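Local structure of toll-like receptor 13 (Mus musculus, 4Z0C) at residues H263-M268 and V290-G295; L281-F286 and L305-L310; D315-N320 and Q339-N344. The protein recognises and binds bacterial 23S ribosomal RNA as an innate immune receptor, signalling through MYD88 and TRAF6 to activate NF-kappa-B, with this chain its leucine-rich-repeat ectodomain. One frame throughout, in Å; residues are numbered along the deposited sequence.

Interaction 1: residues H263-M268 and V290-G295. With NAG (2-acetamido-2-deoxy-beta-D-glucopyranose), chain O.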
loop_
_atom_site.group_PDB
_atom_site.type_symbol
_atom_site.label_atom_id
_atom_site.label_comp_id
_atom_site.label_asym_id
_atom_site.label_seq_id
_atom_site.Cartn_x
_atom_site.Cartn_y
_atom_site.Cartn_z
ATOM N N HIS A 263 33.156 -23.632 9.883
ATOM C CA HIS A 263 34.196 -24.538 9.408
ATOM C C HIS A 263 35.570 -23.854 9.327
ATOM O O HIS A 263 36.608 -24.488 9.511
ATOM C CB HIS A 263 33.808 -25.214 8.088
ATOM C CG HIS A 263 34.471 -26.542 7.892
ATOM N ND1 HIS A 263 35.693 -26.683 7.266
ATOM C CD2 HIS A 263 34.098 -27.785 8.275
ATOM C CE1 HIS A 263 36.035 -27.958 7.259
ATOM N NE2 HIS A 263 35.087 -28.649 7.866
ATOM N N GLY A 264 35.574 -22.554 9.064
ATOM C CA GLY A 264 36.804 -21.790 9.153
ATOM C C GLY A 264 37.634 -21.767 7.890
ATOM O O GLY A 264 37.314 -22.429 6.911
ATOM N N HIS A 265 38.717 -20.999 7.930
ATOM C CA HIS A 265 39.552 -20.781 6.756
ATOM C C HIS A 265 40.164 -22.085 6.252
ATOM O O HIS A 265 40.414 -23.006 7.032
ATOM C CB HIS A 265 40.685 -19.801 7.080
ATOM C CG HIS A 265 40.225 -18.501 7.662
ATOM N ND1 HIS A 265 38.900 -18.120 7.695
ATOM C CD2 HIS A 265 40.921 -17.500 8.248
ATOM C CE1 HIS A 265 38.801 -16.935 8.267
ATOM N NE2 HIS A 265 40.012 -16.534 8.611
ATOM N N LEU A 266 40.387 -22.157 4.944
ATOM C CA LEU A 266 41.115 -23.273 4.344
ATOM C C LEU A 266 42.609 -22.964 4.412
ATOM O O LEU A 266 43.004 -21.799 4.416
ATOM C CB LEU A 266 40.685 -23.478 2.887
ATOM C CG LEU A 266 39.282 -24.006 2.571
ATOM C CD1 LEU A 266 39.043 -24.186 1.042
ATOM C CD2 LEU A 266 39.009 -25.313 3.316
ATOM N N ASP A 267 43.432 -24.007 4.444
ATOM C CA ASP A 267 44.881 -23.854 4.422
ATOM C C ASP A 267 45.312 -23.443 3.018
ATOM O O ASP A 267 45.342 -24.279 2.122
ATOM C CB ASP A 267 45.529 -25.195 4.789
ATOM C CG ASP A 267 47.027 -25.083 5.046
ATOM O OD1 ASP A 267 47.707 -24.332 4.306
ATOM O OD2 ASP A 267 47.523 -25.769 5.980
ATOM N N MET A 268 45.664 -22.172 2.820
ATOM C CA MET A 268 46.019 -21.700 1.476
ATOM C C MET A 268 47.189 -22.438 0.848
ATOM O O MET A 268 47.311 -22.481 -0.376
ATOM C CB MET A 268 46.303 -20.195 1.449
ATOM C CG MET A 268 45.077 -19.315 1.351
ATOM S SD MET A 268 43.929 -19.833 0.064
ATOM C CE MET A 268 42.724 -20.649 1.113
ATOM N N VAL A 290 36.033 -18.866 4.129
ATOM C CA VAL A 290 37.021 -19.799 3.661
ATOM C C VAL A 290 38.405 -19.108 3.681
ATOM O O VAL A 290 39.434 -19.762 3.739
ATOM C CB VAL A 290 36.564 -20.330 2.268
ATOM C CG1 VAL A 290 37.557 -20.001 1.184
ATOM C CG2 VAL A 290 36.300 -21.815 2.339
ATOM N N THR A 291 38.414 -17.780 3.708
ATOM C CA THR A 291 39.660 -17.017 3.670
ATOM C C THR A 291 39.528 -15.625 4.306
ATOM O O THR A 291 38.436 -15.189 4.644
ATOM C CB THR A 291 40.147 -16.830 2.218
ATOM O OG1 THR A 291 41.474 -16.283 2.210
ATOM C CG2 THR A 291 39.228 -15.874 1.480
ATOM N N ASN A 292 40.657 -14.954 4.498
ATOM C CA ASN A 292 40.674 -13.538 4.828
ATOM C C ASN A 292 41.457 -12.744 3.784
ATOM O O ASN A 292 41.810 -13.293 2.749
ATOM C CB ASN A 292 41.147 -13.259 6.270
ATOM C CG ASN A 292 42.556 -13.783 6.580
ATOM O OD1 ASN A 292 43.393 -14.021 5.692
ATOM N ND2 ASN A 292 42.832 -13.923 7.876
ATOM N N ALA A 293 41.713 -11.462 4.038
ATOM C CA ALA A 293 42.344 -10.613 3.025
ATOM C C ALA A 293 43.703 -11.137 2.615
ATOM O O ALA A 293 44.072 -11.080 1.437
ATOM C CB ALA A 293 42.481 -9.200 3.520
ATOM N N GLU A 294 44.453 -11.637 3.593
ATOM C CA GLU A 294 45.828 -12.035 3.341
ATOM C C GLU A 294 45.868 -13.325 2.517
ATOM O O GLU A 294 46.715 -13.485 1.637
ATOM C CB GLU A 294 46.589 -12.173 4.661
ATOM C CG GLU A 294 47.254 -13.502 4.851
ATOM C CD GLU A 294 48.750 -13.360 4.852
ATOM O OE1 GLU A 294 49.239 -12.281 4.445
ATOM O OE2 GLU A 294 49.436 -14.328 5.235
ATOM N N GLY A 295 44.914 -14.217 2.763
ATOM C CA GLY A 295 44.784 -15.419 1.962
ATOM C C GLY A 295 44.455 -15.122 0.506
ATOM O O GLY A 295 44.832 -15.873 -0.377
HETATM C C1 NAG O . 36.358 -17.309 11.038
HETATM C C2 NAG O . 35.223 -17.741 11.940
HETATM C C3 NAG O . 35.833 -17.748 13.331
HETATM C C4 NAG O . 37.034 -18.717 13.349
HETATM C C5 NAG O . 37.874 -18.710 12.046
HETATM C C6 NAG O . 38.632 -20.013 11.811
HETATM C C7 NAG O . 32.831 -17.289 11.795
HETATM C C8 NAG O . 31.787 -16.302 11.386
HETATM N N2 NAG O . 34.084 -16.859 11.771
HETATM O O3 NAG O . 34.837 -18.099 14.266
HETATM O O4 NAG O . 37.874 -18.394 14.446
HETATM O O5 NAG O . 37.118 -18.471 10.868
HETATM O O6 NAG O . 39.304 -19.919 10.573
HETATM O O7 NAG O . 32.503 -18.416 12.143
#

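Interaction 2: residues L281-F286 and L305-L310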
loop_
_atom_site.group_PDB
_atom_site.type_symbol
_atom_site.label_atom_id
_atom_site.label_comp_id
_atom_site.label_asym_id
_atom_site.label_seq_id
_atom_site.Cartn_x
_atom_site.Cartn_y
_atom_site.Cartn_z
ATOM N N LEU A 281 42.186 -23.584 -15.177
ATOM C CA LEU A 281 41.297 -23.068 -14.152
ATOM C C LEU A 281 41.108 -21.562 -14.326
ATOM O O LEU A 281 42.075 -20.815 -14.358
ATOM C CB LEU A 281 41.854 -23.372 -12.764
ATOM C CG LEU A 281 40.933 -22.931 -11.624
ATOM C CD1 LEU A 281 39.698 -23.824 -11.528
ATOM C CD2 LEU A 281 41.681 -22.886 -10.293
ATOM N N GLU A 282 39.872 -21.116 -14.482
ATOM C CA GLU A 282 39.634 -19.672 -14.603
ATOM C C GLU A 282 38.511 -19.124 -13.705
ATOM O O GLU A 282 38.405 -17.916 -13.488
ATOM C CB GLU A 282 39.456 -19.285 -16.073
ATOM C CG GLU A 282 38.270 -19.899 -16.763
ATOM C CD GLU A 282 38.430 -19.859 -18.279
ATOM O OE1 GLU A 282 39.594 -19.785 -18.744
ATOM O OE2 GLU A 282 37.406 -19.899 -19.000
ATOM N N THR A 283 37.739 -20.032 -13.123
ATOM C CA THR A 283 36.665 -19.671 -12.219
ATOM C C THR A 283 36.842 -20.391 -10.893
ATOM O O THR A 283 36.956 -21.624 -10.848
ATOM C CB THR A 283 35.292 -20.033 -12.798
ATOM O OG1 THR A 283 34.962 -19.136 -13.866
ATOM C CG2 THR A 283 34.218 -19.957 -11.729
ATOM N N LEU A 284 36.900 -19.605 -9.818
ATOM C CA LEU A 284 36.979 -20.147 -8.468
ATOM C C LEU A 284 35.900 -19.540 -7.579
ATOM O O LEU A 284 35.893 -18.331 -7.319
ATOM C CB LEU A 284 38.380 -19.924 -7.865
ATOM C CG LEU A 284 38.505 -20.403 -6.418
ATOM C CD1 LEU A 284 38.245 -21.893 -6.321
ATOM C CD2 LEU A 284 39.846 -20.040 -5.822
ATOM N N VAL A 285 34.990 -20.394 -7.121
ATOM C CA VAL A 285 33.984 -20.000 -6.157
ATOM C C VAL A 285 34.464 -20.389 -4.754
ATOM O O VAL A 285 34.689 -21.561 -4.444
ATOM C CB VAL A 285 32.605 -20.587 -6.524
ATOM C CG1 VAL A 285 31.527 -20.105 -5.552
ATOM C CG2 VAL A 285 32.226 -20.145 -7.942
ATOM N N PHE A 286 34.604 -19.382 -3.902
ATOM C CA PHE A 286 35.419 -19.481 -2.696
ATOM C C PHE A 286 34.703 -18.780 -1.529
ATOM O O PHE A 286 35.109 -17.707 -1.087
ATOM C CB PHE A 286 36.772 -18.819 -2.987
ATOM C CG PHE A 286 37.945 -19.482 -2.321
ATOM C CD1 PHE A 286 38.100 -20.860 -2.365
ATOM C CD2 PHE A 286 38.921 -18.716 -1.686
ATOM C CE1 PHE A 286 39.185 -21.471 -1.759
ATOM C CE2 PHE A 286 40.009 -19.314 -1.082
ATOM C CZ PHE A 286 40.140 -20.695 -1.119
ATOM N N LEU A 305 42.905 -16.299 -12.426
ATOM C CA LEU A 305 41.447 -16.353 -12.553
ATOM C C LEU A 305 40.831 -15.252 -13.404
ATOM O O LEU A 305 41.344 -14.129 -13.438
ATOM C CB LEU A 305 40.788 -16.338 -11.181
ATOM C CG LEU A 305 41.254 -17.417 -10.210
ATOM C CD1 LEU A 305 40.654 -17.195 -8.814
ATOM C CD2 LEU A 305 40.927 -18.804 -10.745
ATOM N N LEU A 306 39.727 -15.596 -14.082
ATOM C CA LEU A 306 38.852 -14.625 -14.760
ATOM C C LEU A 306 37.689 -14.218 -13.847
ATOM O O LEU A 306 37.275 -13.057 -13.819
ATOM C CB LEU A 306 38.264 -15.217 -16.047
ATOM C CG LEU A 306 39.267 -15.621 -17.137
ATOM C CD1 LEU A 306 38.558 -16.051 -18.451
ATOM C CD2 LEU A 306 40.246 -14.477 -17.379
ATOM N N PHE A 307 37.197 -15.196 -13.092
ATOM C CA PHE A 307 36.070 -15.020 -12.201
ATOM C C PHE A 307 36.416 -15.586 -10.829
ATOM O O PHE A 307 36.657 -16.781 -10.683
ATOM C CB PHE A 307 34.828 -15.731 -12.780
ATOM C CG PHE A 307 33.605 -15.677 -11.884
ATOM C CD1 PHE A 307 33.392 -14.612 -11.024
ATOM C CD2 PHE A 307 32.668 -16.696 -11.911
ATOM C CE1 PHE A 307 32.270 -14.574 -10.209
ATOM C CE2 PHE A 307 31.544 -16.658 -11.096
ATOM C CZ PHE A 307 31.346 -15.600 -10.249
ATOM N N LEU A 308 36.408 -14.715 -9.825
ATOM C CA LEU A 308 36.589 -15.111 -8.436
ATOM C C LEU A 308 35.350 -14.705 -7.614
ATOM O O LEU A 308 34.920 -13.554 -7.641
ATOM C CB LEU A 308 37.861 -14.465 -7.872
ATOM C CG LEU A 308 38.125 -14.596 -6.366
ATOM C CD1 LEU A 308 38.161 -16.059 -5.914
ATOM C CD2 LEU A 308 39.402 -13.870 -5.946
ATOM N N ASP A 309 34.774 -15.659 -6.889
ATOM C CA ASP A 309 33.614 -15.387 -6.066
ATOM C C ASP A 309 33.985 -15.531 -4.596
ATOM O O ASP A 309 34.241 -16.632 -4.130
ATOM C CB ASP A 309 32.470 -16.342 -6.402
ATOM C CG ASP A 309 31.128 -15.908 -5.788
ATOM O OD1 ASP A 309 31.104 -15.354 -4.658
ATOM O OD2 ASP A 309 30.085 -16.125 -6.448
ATOM N N LEU A 310 33.992 -14.415 -3.863
ATOM C CA LEU A 310 34.380 -14.432 -2.456
ATOM C C LEU A 310 33.226 -14.130 -1.513
ATOM O O LEU A 310 33.441 -13.698 -0.386
ATOM C CB LEU A 310 35.528 -13.458 -2.202
ATOM C CG LEU A 310 36.912 -13.906 -2.689
ATOM C CD1 LEU A 310 37.929 -12.767 -2.606
ATOM C CD2 LEU A 310 37.372 -15.110 -1.893
#

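Interaction 3: residues D315-N320 and Q339-N344. With NAG (2-acetamido-2-deoxy-beta-D-glucopyranose), chain P.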
loop_
_atom_site.group_PDB
_atom_site.type_symbol
_atom_site.label_atom_id
_atom_site.label_comp_id
_atom_site.label_asym_id
_atom_site.label_seq_id
_atom_site.Cartn_x
_atom_site.Cartn_y
_atom_site.Cartn_z
ATOM N N ASP A 315 35.150 -12.520 7.473
ATOM C CA ASP A 315 36.351 -11.850 7.982
ATOM C C ASP A 315 36.869 -10.739 7.068
ATOM O O ASP A 315 37.903 -10.120 7.360
ATOM C CB ASP A 315 37.471 -12.857 8.262
ATOM C CG ASP A 315 37.266 -13.606 9.567
ATOM O OD1 ASP A 315 36.427 -13.174 10.384
ATOM O OD2 ASP A 315 37.939 -14.640 9.769
ATOM N N LEU A 316 36.179 -10.502 5.955
ATOM C CA LEU A 316 36.519 -9.360 5.115
ATOM C C LEU A 316 35.723 -8.138 5.625
ATOM O O LEU A 316 34.505 -8.046 5.435
ATOM C CB LEU A 316 36.231 -9.635 3.633
ATOM C CG LEU A 316 36.963 -10.778 2.921
ATOM C CD1 LEU A 316 36.642 -10.782 1.428
ATOM C CD2 LEU A 316 38.487 -10.737 3.164
ATOM N N ILE A 317 36.412 -7.240 6.324
ATOM C CA ILE A 317 35.789 -6.062 6.915
ATOM C C ILE A 317 36.266 -4.783 6.209
ATOM O O ILE A 317 35.501 -3.846 5.994
ATOM C CB ILE A 317 36.061 -6.006 8.421
ATOM C CG1 ILE A 317 35.595 -7.312 9.068
ATOM C CG2 ILE A 317 35.376 -4.761 9.071
ATOM C CD1 ILE A 317 35.717 -7.343 10.581
ATOM N N TYR A 318 37.541 -4.736 5.869
ATOM C CA TYR A 318 38.049 -3.708 4.967
ATOM C C TYR A 318 39.041 -4.293 3.953
ATOM O O TYR A 318 39.695 -5.316 4.206
ATOM C CB TYR A 318 38.681 -2.541 5.726
ATOM C CG TYR A 318 39.817 -2.921 6.645
ATOM C CD1 TYR A 318 39.582 -3.251 7.975
ATOM C CD2 TYR A 318 41.133 -2.929 6.187
ATOM C CE1 TYR A 318 40.625 -3.594 8.820
ATOM C CE2 TYR A 318 42.188 -3.272 7.025
ATOM C CZ TYR A 318 41.924 -3.607 8.333
ATOM O OH TYR A 318 42.963 -3.954 9.154
ATOM N N LEU A 319 39.127 -3.647 2.796
ATOM C CA LEU A 319 40.113 -3.993 1.790
ATOM C C LEU A 319 40.790 -2.720 1.323
ATOM O O LEU A 319 40.222 -1.947 0.568
ATOM C CB LEU A 319 39.455 -4.732 0.618
ATOM C CG LEU A 319 38.978 -6.150 0.929
ATOM C CD1 LEU A 319 37.889 -6.575 -0.051
ATOM C CD2 LEU A 319 40.149 -7.120 0.872
ATOM N N ASN A 320 42.007 -2.488 1.784
ATOM C CA ASN A 320 42.694 -1.259 1.423
ATOM C C ASN A 320 44.175 -1.467 1.165
ATOM O O ASN A 320 44.957 -0.532 1.287
ATOM C CB ASN A 320 42.472 -0.184 2.499
ATOM C CG ASN A 320 43.023 -0.583 3.867
ATOM O OD1 ASN A 320 43.301 -1.756 4.122
ATOM N ND2 ASN A 320 43.171 0.406 4.756
ATOM N N GLN A 339 31.424 -8.694 5.363
ATOM C CA GLN A 339 31.172 -7.681 6.398
ATOM C C GLN A 339 31.904 -6.388 6.064
ATOM O O GLN A 339 32.331 -5.672 6.938
ATOM C CB GLN A 339 31.626 -8.192 7.765
ATOM C CG GLN A 339 30.914 -9.454 8.226
ATOM C CD GLN A 339 29.473 -9.183 8.596
ATOM O OE1 GLN A 339 29.180 -8.215 9.288
ATOM N NE2 GLN A 339 28.568 -10.028 8.130
ATOM N N LEU A 340 32.046 -6.097 4.780
ATOM C CA LEU A 340 32.847 -4.967 4.346
ATOM C C LEU A 340 32.206 -3.647 4.730
ATOM O O LEU A 340 31.011 -3.434 4.479
ATOM C CB LEU A 340 33.031 -5.020 2.833
ATOM C CG LEU A 340 33.887 -6.188 2.322
ATOM C CD1 LEU A 340 33.699 -6.376 0.823
ATOM C CD2 LEU A 340 35.373 -5.940 2.677
ATOM N N SER A 341 32.987 -2.767 5.354
ATOM C CA SER A 341 32.515 -1.414 5.576
ATOM C C SER A 341 33.473 -0.405 4.966
ATOM O O SER A 341 33.151 0.768 4.834
ATOM C CB SER A 341 32.260 -1.137 7.061
ATOM O OG SER A 341 33.453 -1.149 7.823
ATOM N N PHE A 342 34.648 -0.855 4.561
ATOM C CA PHE A 342 35.575 0.084 3.944
ATOM C C PHE A 342 36.293 -0.541 2.777
ATOM O O PHE A 342 36.764 -1.675 2.862
ATOM C CB PHE A 342 36.590 0.642 4.960
ATOM C CG PHE A 342 37.443 1.751 4.404
ATOM C CD1 PHE A 342 36.928 3.032 4.254
ATOM C CD2 PHE A 342 38.754 1.515 4.020
ATOM C CE1 PHE A 342 37.715 4.054 3.733
ATOM C CE2 PHE A 342 39.547 2.530 3.499
ATOM C CZ PHE A 342 39.036 3.792 3.357
ATOM N N ILE A 343 36.370 0.202 1.680
ATOM C CA ILE A 343 37.073 -0.283 0.500
ATOM C C ILE A 343 37.608 0.944 -0.220
ATOM O O ILE A 343 36.979 2.001 -0.191
ATOM C CB ILE A 343 36.125 -1.122 -0.401
ATOM C CG1 ILE A 343 36.897 -2.001 -1.379
ATOM C CG2 ILE A 343 35.088 -0.244 -1.116
ATOM C CD1 ILE A 343 36.146 -3.258 -1.697
ATOM N N ASN A 344 38.785 0.840 -0.821
ATOM C CA ASN A 344 39.344 2.006 -1.502
ATOM C C ASN A 344 40.203 1.720 -2.735
ATOM O O ASN A 344 40.196 0.638 -3.282
ATOM C CB ASN A 344 40.100 2.891 -0.504
ATOM C CG ASN A 344 41.437 2.296 -0.076
ATOM O OD1 ASN A 344 41.855 1.229 -0.546
ATOM N ND2 ASN A 344 42.121 2.994 0.820
HETATM C C1 NAG P . 43.645 -0.049 6.047
HETATM C C2 NAG P . 44.945 0.743 6.236
HETATM C C3 NAG P . 45.439 0.720 7.688
HETATM C C4 NAG P . 44.321 1.074 8.658
HETATM C C5 NAG P . 43.103 0.178 8.424
HETATM C C6 NAG P . 41.919 0.584 9.316
HETATM C C7 NAG P . 46.637 0.916 4.431
HETATM C C8 NAG P . 47.968 0.362 4.019
HETATM N N2 NAG P . 45.964 0.206 5.345
HETATM O O3 NAG P . 46.511 1.622 7.891
HETATM O O4 NAG P . 44.802 0.954 9.987
HETATM O O5 NAG P . 42.682 0.183 7.066
HETATM O O6 NAG P . 41.330 1.814 8.926
HETATM O O7 NAG P . 46.233 1.963 3.928
#

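Interaction 1: residues H263-M268 and V290-G295
L266 meets V290 through both backbone and side chain. The amide L266 N donates to V290 O at 2.8 Å, a fairly straight bond (162° at the hydrogen), somewhat tilted from the carbonyl plane. The same oxygen is approached by the CA-H of H265 (H265 CA to V290 O 3.2 Å), so two consecutive residues close on one carbonyl. Next to this, L266 CG packs against the V290 CG2 methyl at 3.7 Å.

The imidazole of H265 lies between peptide and sugar. The carbonyl carbon of T291 stands over the centre of one face; O6 of the N-acetylglucosamine lies over the opposite face, offset toward the rim. Chi1 of -54° places the ring beside its own backbone N, which donates to O6 of the sugar at 2.9 Å, nearly straight. One hydroxyl thus touches both the amide and the ring. NE2 of H265 comes within 3.9 Å of N292 ND2 with ring and amide planes 66° apart, a plain van der Waals approach. Farther along, M268 CG rests 3.9 Å from G295 O.

In the second shell, N313 OD1 accepts from V290 N and, weakly, from T291 N; N258 ND2 donates to G264 O, and N289 O weakly engages H265 ND1. The sugar, from a glycan on the protein itself, also lies at ND2 of N289, a predicted N-glycosylation site, where two repeats meet. N292 is the N-cap of the helix that follows, its OD1 accepting weakly from E294 N and G295 N, while D267 caps the preceding one through K269 N. The contact therefore joins the starts of helices 268-275 and 293-302, on the loops that follow strands 253-255 and 283-285 in LRR 10 and LRR 11.

Interaction 2: residues L281-F286 and L305-L310
E282-F286 and L306-D309 pair in parallel, the axes of strands 283-285 and 307-309 being 4.8 Å apart and only 2° off alignment, with bonds alternating from L284 N to F307 O (3.0 Å), D309 N to L284 O and F286 N to D309 O. At the entry E282 O takes two amides: F307 N nearly in line with the carbonyl, and L306 N on a lone pair at 2.7 Å.

Side chains divide between two faces. On one, T283 and V285 stand beside F307 and D309: T283 CG2 comes 3.6 Å from F307 CD2, and V285 CG1 runs alongside D309 CB at 4.0 Å. The carboxylate of D309 turns to partners beyond the pair, OD1 accepting from Q287 NE2 and G311 N. On the other face L284 and L308 turn inward; L305, from the loop before its strand, brings CD1 to L284 CB at 3.7 Å, and L308, with CG opposite its backbone N (chi1 172°), brings CD1 to 3.5 Å from L284 O. The F286 ring has L284 CD2 above one face, while L310 CD2 meets its edge in plane, 3.9 Å from F286 CD2. Helices 268-275 and 293-302 close over this apolar side through L275, V271 and L299. Stacked parallel strands with leucines turned inward are the signature of the leucine-rich-repeat solenoid, here at the step from LRR 11 to LRR 12.

Interaction 3: residues D315-N320 and Q339-N344
Chi1 of 58° in Y318 and 62° in N320 sets each side chain between its own backbone N and carbonyl carbon, bringing the phenol ring and the carboxamide to the same sugar, while F342, with CG trans to its N (chi1 -172°), turns its ring so that its edge, near the ring plane, meets the CB atoms of Y318 and N320. Across the strands Y318 CB packs on F342 CB at 3.9 Å. The N-acetylglucosamine is joined covalently to N320 ND2 through C1, and its ring oxygen O5 lies over one face of Y318, 3.5 Å from CE2.

N344 closes the far end: its OD1 sits 3.4 Å from N320 CB, but its hydrogen-bond partner is the amide of R346. On the inner side L319 CD1 touches both L340 CD2 (3.8 Å) and I343 CD1 (4.1 Å), crossing L340 at a slant and running alongside I343.

The backbones bind in parallel. Q339 N donates to L316 O at 3.1 Å; I317 O holds S341 N at 2.8 Å and, weakly, F342 N; L319 N donates to F342 O at 3.1 Å. The final bond, N344 N to L319 O, is weak. L340 N is held by N362 OD1 of the following turn, and L316 and L319 reach I296 and A293 of helix 293-302. This is a short two-strand parallel pair away from the main run of strands in the leucine-rich-repeat solenoid, linking LRR 12 to LRR 13 and carrying an N-linked glycan.

In the fold
All three contacts join successive repeats: interaction 1 LRR 10 to 11, interaction 2 LRR 11 to 12, interaction 3 LRR 12 to 13. Interaction 2 is buried and rests on regular parallel strand bonds with leucine packing; interaction 1, also largely buried, has one backbone bond across it, joins two capped helix starts and borders a glycan; interaction 3 is partly exposed, with weaker pairing and aromatic and sugar contacts. Interactions 1 and 2 share a core, where M268 CE and L266 CD1 pack on the F286 ring and T291 on L310. Interaction 1 also meets interaction 3, L316 and L319 lying against N292 and A293. Interactions 2 and 3 do not touch, their nearest atoms being about 5 Å apart.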